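Local coordinates for protein demethyldecarbamoylnovobiocin O-methyltransferase (Streptomyces caeruleus, PDB 2WK1) that transfers a methyl group from S-adenosyl-L-methionine to the 4-hydroxyl of the noviose sugar in the penultimate step of novobiocin biosynthesis, at residues A[222-227]-A[255-260]; A[115-120]-A[174-179]; A[98-103]-A[237-242]. All coordinates share one frame; numbering follows the deposited sequence.

Contact 1 of 3, residues A[222-227]-A[255-260]. With SAH (S-adenosyl-L-homocysteine), chain B; EDO (1,2-ethanediol), chain F.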
loop_
_atom_site.group_PDB
_atom_site.type_symbol
_atom_site.label_atom_id
_atom_site.label_comp_id
_atom_site.label_asym_id
_atom_site.label_seq_id
_atom_site.Cartn_x
_atom_site.Cartn_y
_atom_site.Cartn_z
ATOM N N SER A 222 26.667 17.781 3.327
ATOM C CA SER A 222 25.654 17.089 4.079
ATOM C C SER A 222 26.178 15.769 4.592
ATOM O O SER A 222 25.939 15.401 5.746
ATOM C CB SER A 222 24.415 16.872 3.232
ATOM O OG SER A 222 23.883 18.105 2.754
ATOM N N THR A 223 26.892 15.043 3.736
ATOM C CA THR A 223 27.419 13.734 4.092
ATOM C C THR A 223 28.522 13.849 5.134
ATOM O O THR A 223 28.539 13.106 6.084
ATOM C CB THR A 223 27.922 13.003 2.823
ATOM O OG1 THR A 223 26.863 12.946 1.865
ATOM C CG2 THR A 223 28.408 11.614 3.113
ATOM N N TRP A 224 29.416 14.799 4.951
ATOM C CA TRP A 224 30.488 15.025 5.910
ATOM C C TRP A 224 29.922 15.393 7.275
ATOM O O TRP A 224 30.353 14.872 8.305
ATOM C CB TRP A 224 31.440 16.126 5.388
ATOM C CG TRP A 224 32.596 16.295 6.307
ATOM C CD1 TRP A 224 32.710 17.206 7.305
ATOM C CD2 TRP A 224 33.769 15.470 6.371
ATOM N NE1 TRP A 224 33.898 17.021 7.972
ATOM C CE2 TRP A 224 34.564 15.960 7.418
ATOM C CE3 TRP A 224 34.230 14.381 5.634
ATOM C CZ2 TRP A 224 35.795 15.376 7.755
ATOM C CZ3 TRP A 224 35.458 13.811 5.970
ATOM C CH2 TRP A 224 36.218 14.311 7.017
ATOM N N ASP A 225 28.947 16.294 7.288
ATOM C CA ASP A 225 28.356 16.714 8.576
ATOM C C ASP A 225 27.596 15.570 9.268
ATOM O O ASP A 225 27.591 15.446 10.496
ATOM C CB ASP A 225 27.449 17.915 8.380
ATOM C CG ASP A 225 28.233 19.189 8.018
ATOM O OD1 ASP A 225 29.476 19.219 8.198
ATOM O OD2 ASP A 225 27.585 20.135 7.537
ATOM N N THR A 226 27.016 14.680 8.478
ATOM C CA THR A 226 26.356 13.531 9.042
ATOM C C THR A 226 27.363 12.577 9.662
ATOM O O THR A 226 27.208 12.139 10.810
ATOM C CB THR A 226 25.518 12.806 7.985
ATOM O OG1 THR A 226 24.459 13.667 7.518
ATOM C CG2 THR A 226 24.915 11.563 8.574
ATOM N N LEU A 227 28.391 12.209 8.895
ATOM C CA LEU A 227 29.372 11.277 9.435
ATOM C C LEU A 227 30.089 11.842 10.676
ATOM O O LEU A 227 30.290 11.149 11.672
ATOM C CB LEU A 227 30.402 10.869 8.394
ATOM C CG LEU A 227 29.878 9.929 7.314
ATOM C CD1 LEU A 227 30.846 9.936 6.109
ATOM C CD2 LEU A 227 29.680 8.537 7.897
ATOM N N VAL A 255 32.516 10.230 1.865
ATOM C CA VAL A 255 32.574 8.926 2.526
ATOM C C VAL A 255 33.988 8.386 2.533
ATOM O O VAL A 255 34.507 7.911 3.574
ATOM C CB VAL A 255 31.587 7.931 1.847
ATOM C CG1 VAL A 255 31.820 6.494 2.329
ATOM C CG2 VAL A 255 30.148 8.398 2.066
ATOM N N ASP A 256 34.656 8.494 1.381
ATOM C CA ASP A 256 36.014 7.955 1.318
ATOM C C ASP A 256 36.973 8.748 2.189
ATOM O O ASP A 256 37.841 8.172 2.851
ATOM C CB ASP A 256 36.520 7.932 -0.124
ATOM C CG ASP A 256 35.847 6.875 -0.990
ATOM O OD1 ASP A 256 35.063 6.036 -0.489
ATOM O OD2 ASP A 256 36.134 6.871 -2.210
ATOM N N GLU A 257 36.817 10.065 2.210
ATOM C CA GLU A 257 37.698 10.873 3.046
ATOM C C GLU A 257 37.500 10.614 4.532
ATOM O O GLU A 257 38.460 10.510 5.289
ATOM C CB GLU A 257 37.299 12.610 2.793
ATOM C CG GLU A 257 38.225 13.490 3.563
ATOM C CD GLU A 257 37.750 14.794 3.401
ATOM O OE1 GLU A 257 36.968 15.116 2.644
ATOM O OE2 GLU A 257 38.240 15.705 4.231
ATOM N N TYR A 258 36.254 10.485 4.951
ATOM C CA TYR A 258 35.982 10.218 6.352
ATOM C C TYR A 258 36.541 8.862 6.770
ATOM O O TYR A 258 37.204 8.735 7.809
ATOM C CB TYR A 258 34.468 10.261 6.628
ATOM C CG TYR A 258 34.136 10.158 8.100
ATOM C CD1 TYR A 258 34.163 11.278 8.920
ATOM C CD2 TYR A 258 33.867 8.930 8.699
ATOM C CE1 TYR A 258 33.901 11.167 10.268
ATOM C CE2 TYR A 258 33.597 8.819 10.057
ATOM C CZ TYR A 258 33.641 9.940 10.837
ATOM O OH TYR A 258 33.389 9.848 12.182
ATOM N N ARG A 259 36.315 7.849 5.930
ATOM C CA ARG A 259 36.816 6.514 6.220
ATOM C C ARG A 259 38.352 6.471 6.277
ATOM O O ARG A 259 38.920 5.801 7.139
ATOM C CB ARG A 259 36.279 5.494 5.217
ATOM C CG ARG A 259 34.775 5.206 5.444
ATOM C CD ARG A 259 34.142 4.553 4.244
ATOM N NE ARG A 259 34.849 3.343 3.823
ATOM C CZ ARG A 259 34.718 2.145 4.375
ATOM N NH1 ARG A 259 33.875 1.941 5.376
ATOM N NH2 ARG A 259 35.450 1.141 3.936
ATOM N N ALA A 260 39.003 7.189 5.369
ATOM C CA ALA A 260 40.470 7.256 5.355
ATOM C C ALA A 260 40.970 7.981 6.591
ATOM O O ALA A 260 41.911 7.504 7.266
ATOM C CB ALA A 260 40.964 7.931 4.072
HETATM N N SAH B . 15.700 9.228 1.711
HETATM C CA SAH B . 14.655 9.887 0.855
HETATM C CB SAH B . 15.323 10.756 -0.212
HETATM C CG SAH B . 16.101 11.935 0.355
HETATM S SD SAH B . 16.189 13.294 -0.819
HETATM C C SAH B . 13.688 8.867 0.320
HETATM O O SAH B . 13.024 9.114 -0.693
HETATM O OXT SAH B . 13.501 7.838 0.955
HETATM C "C5'" SAH B . 17.425 14.352 -0.043
HETATM C "C4'" SAH B . 16.912 15.002 1.261
HETATM O "O4'" SAH B . 18.052 15.538 1.977
HETATM C "C3'" SAH B . 15.906 16.136 1.067
HETATM O "O3'" SAH B . 14.687 15.906 1.796
HETATM C "C2'" SAH B . 16.676 17.371 1.584
HETATM O "O2'" SAH B . 15.867 18.375 2.199
HETATM C "C1'" SAH B . 17.660 16.770 2.593
HETATM N N9 SAH B . 18.914 17.492 2.823
HETATM C C8 SAH B . 20.008 17.432 2.022
HETATM N N7 SAH B . 21.045 18.104 2.579
HETATM C C5 SAH B . 20.602 18.578 3.769
HETATM C C6 SAH B . 21.191 19.308 4.864
HETATM N N6 SAH B . 22.450 19.706 4.796
HETATM N N1 SAH B . 20.429 19.568 5.932
HETATM C C2 SAH B . 19.160 19.131 6.028
HETATM N N3 SAH B . 18.530 18.450 5.065
HETATM C C4 SAH B . 19.230 18.143 3.953
HETATM C C1 EDO F . 24.962 10.347 1.939
HETATM O O1 EDO F . 24.469 11.620 2.502
HETATM C C2 EDO F . 25.099 10.294 0.405
HETATM O O2 EDO F . 23.983 9.571 -0.170
#
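Trp224 and Tyr258 meet edge to face where helix 220-230 packs on helix 249-261, two neighbouring helices on one side of the Rossmann-like sheet of this class I methyltransferase. The short helix axes run roughly parallel, 9.9 Å apart and at 30° to each other. Both aromatic side chains swing CG anti to the backbone N (chi1 -176° for Trp224), which carries the six-membered ring of Trp224 across to the second helix. There the edge of Tyr258 points at the indole face, with centroids 5.7 Å apart, and Trp224 CZ3 rests against Tyr258 CB. In one of its two conformers Glu257 lies against CZ3 and CH2 of the indole, a less certain contact, with OE1 hydrogen-bonded to Tyr220 OH. One face of the phenol ring is covered by Leu227: CB sits 3.7 Å from the Tyr258 ring centroid, almost on the ring normal, a CH-pi contact, and CD1 reaches Tyr258 CB at 3.7 Å. Nearer the sheet, Thr223 CG2 touches Val255 CG2 at 3.8 Å, while Thr223 OG1 accepts a bond from an ethanediol molecule. Thr226 N and OG1 reach Ser222 O from opposite faces of its carbonyl plane. At the cofactor end of the segment, Ser222 OG donates to N7 of the S-adenosylhomocysteine adenine at 2.8 Å.

Contact 2 of 3, residues A[115-120]-A[174-179]. With SAH (S-adenosyl-L-homocysteine), chain B.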
loop_
_atom_site.group_PDB
_atom_site.type_symbol
_atom_site.label_atom_id
_atom_site.label_comp_id
_atom_site.label_asym_id
_atom_site.label_seq_id
_atom_site.Cartn_x
_atom_site.Cartn_y
_atom_site.Cartn_z
ATOM N N VAL A 115 15.236 12.814 4.146
ATOM C CA VAL A 115 14.068 11.945 4.191
ATOM C C VAL A 115 13.025 12.168 3.088
ATOM O O VAL A 115 12.168 11.316 2.893
ATOM C CB VAL A 115 13.390 12.022 5.571
ATOM C CG1 VAL A 115 14.443 11.883 6.684
ATOM C CG2 VAL A 115 12.522 13.280 5.726
ATOM N N TRP A 116 13.060 13.317 2.420
ATOM C CA TRP A 116 12.071 13.645 1.378
ATOM C C TRP A 116 10.652 13.428 1.916
ATOM O O TRP A 116 10.304 14.045 2.931
ATOM C CB TRP A 116 12.365 12.865 0.086
ATOM C CG TRP A 116 11.616 13.327 -1.102
ATOM C CD1 TRP A 116 11.543 14.608 -1.560
ATOM C CD2 TRP A 116 10.940 12.514 -2.078
ATOM N NE1 TRP A 116 10.831 14.659 -2.732
ATOM C CE2 TRP A 116 10.441 13.393 -3.076
ATOM C CE3 TRP A 116 10.663 11.143 -2.185
ATOM C CZ2 TRP A 116 9.727 12.933 -4.174
ATOM C CZ3 TRP A 116 9.967 10.696 -3.295
ATOM C CH2 TRP A 116 9.496 11.588 -4.266
ATOM N N ARG A 117 9.820 12.612 1.263
ATOM C CA ARG A 117 8.453 12.384 1.721
ATOM C C ARG A 117 8.337 11.476 2.941
ATOM O O ARG A 117 7.251 11.328 3.501
ATOM C CB ARG A 117 7.600 11.850 0.579
ATOM C CG ARG A 117 7.417 12.858 -0.568
ATOM C CD ARG A 117 6.739 12.183 -1.745
ATOM N NE ARG A 117 6.454 13.140 -2.811
ATOM C CZ ARG A 117 6.220 12.798 -4.074
ATOM N NH1 ARG A 117 6.189 11.542 -4.434
ATOM N NH2 ARG A 117 6.022 13.728 -4.991
ATOM N N GLY A 118 9.460 10.892 3.363
ATOM C CA GLY A 118 9.530 10.148 4.600
ATOM C C GLY A 118 9.481 8.651 4.514
ATOM O O GLY A 118 9.568 7.984 5.542
ATOM N N GLY A 119 9.392 8.096 3.309
ATOM C CA GLY A 119 9.144 6.672 3.176
ATOM C C GLY A 119 10.165 5.730 3.778
ATOM O O GLY A 119 9.802 4.677 4.299
ATOM N N ALA A 120 11.446 6.058 3.684
ATOM C CA ALA A 120 12.474 5.189 4.291
ATOM C C ALA A 120 12.331 5.147 5.813
ATOM O O ALA A 120 12.472 4.088 6.440
ATOM C CB ALA A 120 13.876 5.652 3.897
ATOM N N GLU A 174 7.571 19.357 6.948
ATOM C CA GLU A 174 7.397 18.441 8.053
ATOM C C GLU A 174 5.931 18.045 8.218
ATOM O O GLU A 174 5.630 16.916 8.581
ATOM C CB GLU A 174 7.969 19.028 9.340
ATOM C CG GLU A 174 8.046 18.022 10.440
ATOM C CD GLU A 174 8.649 18.561 11.724
ATOM O OE1 GLU A 174 9.344 19.599 11.704
ATOM O OE2 GLU A 174 8.395 17.929 12.752
ATOM N N GLU A 175 5.006 18.970 7.943
ATOM C CA GLU A 175 3.605 18.628 8.042
ATOM C C GLU A 175 3.240 17.492 7.071
ATOM O O GLU A 175 2.485 16.573 7.424
ATOM C CB GLU A 175 2.756 19.878 7.811
ATOM C CG GLU A 175 1.515 19.815 8.588
ATOM C CD GLU A 175 0.520 19.245 7.763
ATOM O OE1 GLU A 175 0.553 19.581 6.568
ATOM O OE2 GLU A 175 -0.256 18.412 8.257
ATOM N N GLU A 176 3.754 17.565 5.850
ATOM C CA GLU A 176 3.519 16.522 4.867
ATOM C C GLU A 176 4.123 15.182 5.290
ATOM O O GLU A 176 3.466 14.148 5.192
ATOM C CB GLU A 176 4.039 16.963 3.500
ATOM C CG GLU A 176 3.767 15.919 2.393
ATOM C CD GLU A 176 4.000 16.428 0.987
ATOM O OE1 GLU A 176 3.962 17.645 0.746
ATOM O OE2 GLU A 176 4.253 15.583 0.108
ATOM N N VAL A 177 5.343 15.212 5.814
ATOM C CA VAL A 177 5.970 13.977 6.298
ATOM C C VAL A 177 5.188 13.373 7.461
ATOM O O VAL A 177 4.947 12.174 7.505
ATOM C CB VAL A 177 7.452 14.190 6.616
ATOM C CG1 VAL A 177 8.063 12.930 7.249
ATOM C CG2 VAL A 177 8.232 14.633 5.364
ATOM N N ARG A 178 4.796 14.218 8.420
ATOM C CA ARG A 178 3.970 13.748 9.514
ATOM C C ARG A 178 2.655 13.112 9.040
ATOM O O ARG A 178 2.233 12.076 9.562
ATOM C CB ARG A 178 3.702 14.871 10.513
ATOM C CG ARG A 178 4.911 15.203 11.351
ATOM C CD ARG A 178 4.652 16.456 12.196
ATOM N NE ARG A 178 5.762 16.620 13.103
ATOM C CZ ARG A 178 5.850 16.066 14.294
ATOM N NH1 ARG A 178 4.844 15.365 14.772
ATOM N NH2 ARG A 178 6.941 16.277 15.015
ATOM N N ARG A 179 1.995 13.778 8.099
ATOM C CA ARG A 179 0.778 13.235 7.544
ATOM C C ARG A 179 1.035 11.867 6.907
ATOM O O ARG A 179 0.229 10.954 7.042
ATOM C CB ARG A 179 0.158 14.192 6.515
ATOM C CG ARG A 179 -1.163 13.722 5.945
HETATM N N SAH B . 15.700 9.228 1.711
HETATM C CA SAH B . 14.655 9.887 0.855
HETATM C CB SAH B . 15.323 10.756 -0.212
HETATM C CG SAH B . 16.101 11.935 0.355
HETATM S SD SAH B . 16.189 13.294 -0.819
HETATM C C SAH B . 13.688 8.867 0.320
HETATM O O SAH B . 13.024 9.114 -0.693
HETATM O OXT SAH B . 13.501 7.838 0.955
HETATM C "C5'" SAH B . 17.425 14.352 -0.043
HETATM C "C4'" SAH B . 16.912 15.002 1.261
HETATM O "O4'" SAH B . 18.052 15.538 1.977
HETATM C "C3'" SAH B . 15.906 16.136 1.067
HETATM O "O3'" SAH B . 14.687 15.906 1.796
HETATM C "C2'" SAH B . 16.676 17.371 1.584
HETATM O "O2'" SAH B . 15.867 18.375 2.199
HETATM C "C1'" SAH B . 17.660 16.770 2.593
HETATM N N9 SAH B . 18.914 17.492 2.823
HETATM C C8 SAH B . 20.008 17.432 2.022
HETATM N N7 SAH B . 21.045 18.104 2.579
HETATM C C5 SAH B . 20.602 18.578 3.769
HETATM C C6 SAH B . 21.191 19.308 4.864
HETATM N N6 SAH B . 22.450 19.706 4.796
HETATM N N1 SAH B . 20.429 19.568 5.932
HETATM C C2 SAH B . 19.160 19.131 6.028
HETATM N N3 SAH B . 18.530 18.450 5.065
HETATM C C4 SAH B . 19.230 18.143 3.953
HETATM O O HOH W 1 5.637 15.879 -2.194
#
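Val177 of helix 174-183 presses its two methyls into the turn at 115-118: CG2 lies 3.2 Å from Trp116 O, and CG1 comes within 4.1 Å of the bare CA of Gly118. Beside this apolar plug runs Arg117. From CB, chi1 of -65° sets CG anti to the carbonyl carbon and over the centre of the Trp116 ring, 3.8 Å above its plane; the chain then stays extended to the guanidinium. Segment 115-118 belongs to the glycine-rich loop after the first strand of the class I methyltransferase fold, here a type II' turn closed by Gly118 N to Val115 O, with Gly118 as N-cap of helix 119-130. Farther along Arg117, NE donates to a water at 2.9 Å, and that water gives a hydrogen bond to Glu176 OE2, joining charges that stand 4.4 Å apart between NE and OE2, the oxygen well out of the guanidinium plane. The guanidinium itself lies with one face toward Trp116 CH2. At its tip NH1 binds the carbonyls of Pro79 and Ala82, and NH2 that of Ala80. Toward the ligand, Trp116 N donates to the ribose O3' of S-adenosylhomocysteine at 3.1 Å, and Trp116 CB packs on the CB of the same ligand at 3.6 Å.

Contact 3 of 3, residues A[98-103]-A[237-242]; sequences VEDVIG and GGYVIV
Tyr239 and Asp100 cross at about a right angle, hydroxyl to carboxylate, between helix 87-103 and strand 238-242. The strand runs nearly antiparallel to the helix, at 167° with the axes 8.8 Å apart, and Tyr239 turns its side chain out of the sheet toward the last turns of the helix. Its ring reaches the helix by an edge: Val101 CG1 lies close to the ring plane, 3.7 Å from CD2, and the two side chains slide past each other in opposite directions. Asp100 OD2 is also near that plane, farther along the same edge. Because Asp100 holds CG anti to the backbone N (chi1 -170°), the carboxylate leans across to the phenol, its plane 67° from that of the ring. Tyr239 OH donates to Asp100 OD2 over a short 2.5 Å, arriving well above the carboxylate plane. A water donates to the same OD2 at 2.7 Å and to Gly237 O at 2.9 Å, bridging the helix to the corner of the chain at Gly237; Gly237 O also takes a bond from Gln279 of the adjoining strand 276-279. The contact is plain helix-on-sheet packing of the Rossmann-like fold, away from the cofactor site. It joins the helix before the first strand, 109-113, to the fifth strand of the sheet, whose backbone at Tyr239 pairs with strand 210-215. With two donors on one oxygen, Asp100 is probably ionised, its negative charge stabilised by the phenol and the water.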
loop_
_atom_site.group_PDB
_atom_site.type_symbol
_atom_site.label_atom_id
_atom_site.label_comp_id
_atom_site.label_asym_id
_atom_site.label_seq_id
_atom_site.Cartn_x
_atom_site.Cartn_y
_atom_site.Cartn_z
ATOM N N VAL A 98 17.956 -3.429 9.551
ATOM C CA VAL A 98 17.201 -3.219 10.783
ATOM C C VAL A 98 16.826 -4.569 11.407
ATOM O O VAL A 98 16.956 -4.740 12.626
ATOM C CB VAL A 98 15.949 -2.344 10.568
ATOM C CG1 VAL A 98 15.135 -2.229 11.863
ATOM C CG2 VAL A 98 16.351 -0.946 10.075
ATOM N N GLU A 99 16.384 -5.529 10.596
ATOM C CA GLU A 99 16.094 -6.855 11.183
ATOM C C GLU A 99 17.340 -7.494 11.783
ATOM O O GLU A 99 17.235 -8.208 12.784
ATOM C CB GLU A 99 15.376 -7.776 10.204
ATOM C CG GLU A 99 13.965 -7.270 9.914
ATOM C CD GLU A 99 13.120 -8.189 9.089
ATOM O OE1 GLU A 99 13.655 -8.895 8.214
ATOM O OE2 GLU A 99 11.906 -8.207 9.329
ATOM N N ASP A 100 18.508 -7.276 11.181
ATOM C CA ASP A 100 19.742 -7.872 11.723
ATOM C C ASP A 100 20.106 -7.240 13.068
ATOM O O ASP A 100 20.491 -7.939 14.015
ATOM C CB ASP A 100 20.914 -7.735 10.745
ATOM C CG ASP A 100 22.117 -8.543 11.184
ATOM O OD1 ASP A 100 21.983 -9.787 11.252
ATOM O OD2 ASP A 100 23.173 -7.948 11.449
ATOM N N VAL A 101 19.970 -5.916 13.198
ATOM C CA VAL A 101 20.274 -5.273 14.483
ATOM C C VAL A 101 19.281 -5.701 15.567
ATOM O O VAL A 101 19.656 -5.881 16.736
ATOM C CB VAL A 101 20.459 -3.728 14.415
ATOM C CG1 VAL A 101 21.565 -3.358 13.451
ATOM C CG2 VAL A 101 19.203 -2.986 14.121
ATOM N N ILE A 102 18.026 -5.905 15.186
ATOM C CA ILE A 102 17.024 -6.401 16.136
ATOM C C ILE A 102 17.372 -7.833 16.515
ATOM O O ILE A 102 17.376 -8.168 17.690
ATOM C CB ILE A 102 15.593 -6.375 15.553
ATOM C CG1 ILE A 102 15.141 -4.929 15.337
ATOM C CG2 ILE A 102 14.626 -7.164 16.488
ATOM C CD1 ILE A 102 13.882 -4.787 14.488
ATOM N N GLY A 103 17.648 -8.684 15.533
ATOM C CA GLY A 103 17.918 -10.102 15.817
ATOM C C GLY A 103 19.183 -10.353 16.613
ATOM O O GLY A 103 19.273 -11.341 17.348
ATOM N N GLY A 237 28.487 -3.598 15.453
ATOM C CA GLY A 237 27.427 -4.436 14.924
ATOM C C GLY A 237 26.387 -3.657 14.144
ATOM O O GLY A 237 25.577 -4.260 13.471
ATOM N N GLY A 238 26.421 -2.331 14.267
ATOM C CA GLY A 238 25.477 -1.469 13.563
ATOM C C GLY A 238 25.924 -1.190 12.150
ATOM O O GLY A 238 26.995 -1.610 11.717
ATOM N N TYR A 239 25.059 -0.515 11.415
ATOM C CA TYR A 239 25.233 -0.288 9.997
ATOM C C TYR A 239 25.192 1.166 9.621
ATOM O O TYR A 239 24.411 1.931 10.188
ATOM C CB TYR A 239 24.123 -1.005 9.219
ATOM C CG TYR A 239 24.169 -2.506 9.308
ATOM C CD1 TYR A 239 24.949 -3.255 8.441
ATOM C CD2 TYR A 239 23.430 -3.194 10.247
ATOM C CE1 TYR A 239 24.991 -4.646 8.545
ATOM C CE2 TYR A 239 23.482 -4.568 10.357
ATOM C CZ TYR A 239 24.237 -5.297 9.483
ATOM O OH TYR A 239 24.306 -6.690 9.549
ATOM N N VAL A 240 26.015 1.523 8.646
ATOM C CA VAL A 240 25.963 2.802 7.960
ATOM C C VAL A 240 25.604 2.552 6.524
ATOM O O VAL A 240 26.276 1.780 5.831
ATOM C CB VAL A 240 27.279 3.564 8.038
ATOM C CG1 VAL A 240 27.175 4.896 7.295
ATOM C CG2 VAL A 240 27.724 3.732 9.506
ATOM N N ILE A 241 24.518 3.163 6.081
ATOM C CA ILE A 241 24.021 3.020 4.714
ATOM C C ILE A 241 24.245 4.352 3.969
ATOM O O ILE A 241 23.856 5.394 4.479
ATOM C CB ILE A 241 22.528 2.647 4.683
ATOM C CG1 ILE A 241 22.243 1.318 5.407
ATOM C CG2 ILE A 241 22.001 2.676 3.257
ATOM C CD1 ILE A 241 20.794 1.103 5.761
ATOM N N VAL A 242 24.842 4.289 2.791
ATOM C CA VAL A 242 25.104 5.458 1.957
ATOM C C VAL A 242 24.229 5.314 0.722
ATOM O O VAL A 242 24.472 4.439 -0.133
ATOM C CB VAL A 242 26.582 5.526 1.525
ATOM C CG1 VAL A 242 26.831 6.774 0.766
ATOM C CG2 VAL A 242 27.529 5.375 2.730
HETATM O O HOH W 2 24.043 -6.724 13.707
#

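Overall arrangement
From the N terminus, the first contact segment lies on helix 87-103; it meets strand 238-242 far along the chain, so contact 3 closes a loop of 133 residues. Contact 2 is nested within that loop, joining the turn after strand 109-113 to helix 174-183. Contact 1 opens at 222-227, still inside the loop, and closes at 255-260 beyond it, so contacts 1 and 3 cross. They also touch, Val242 packing against Val255 on the helix that follows; side chains alternating along strand 238-242 serve contact 3 on one sheet face and contact 1 on the other. Two contacts meet S-adenosylhomocysteine, contact 1 at the adenine, contact 2 at the ribose and the homocysteine part.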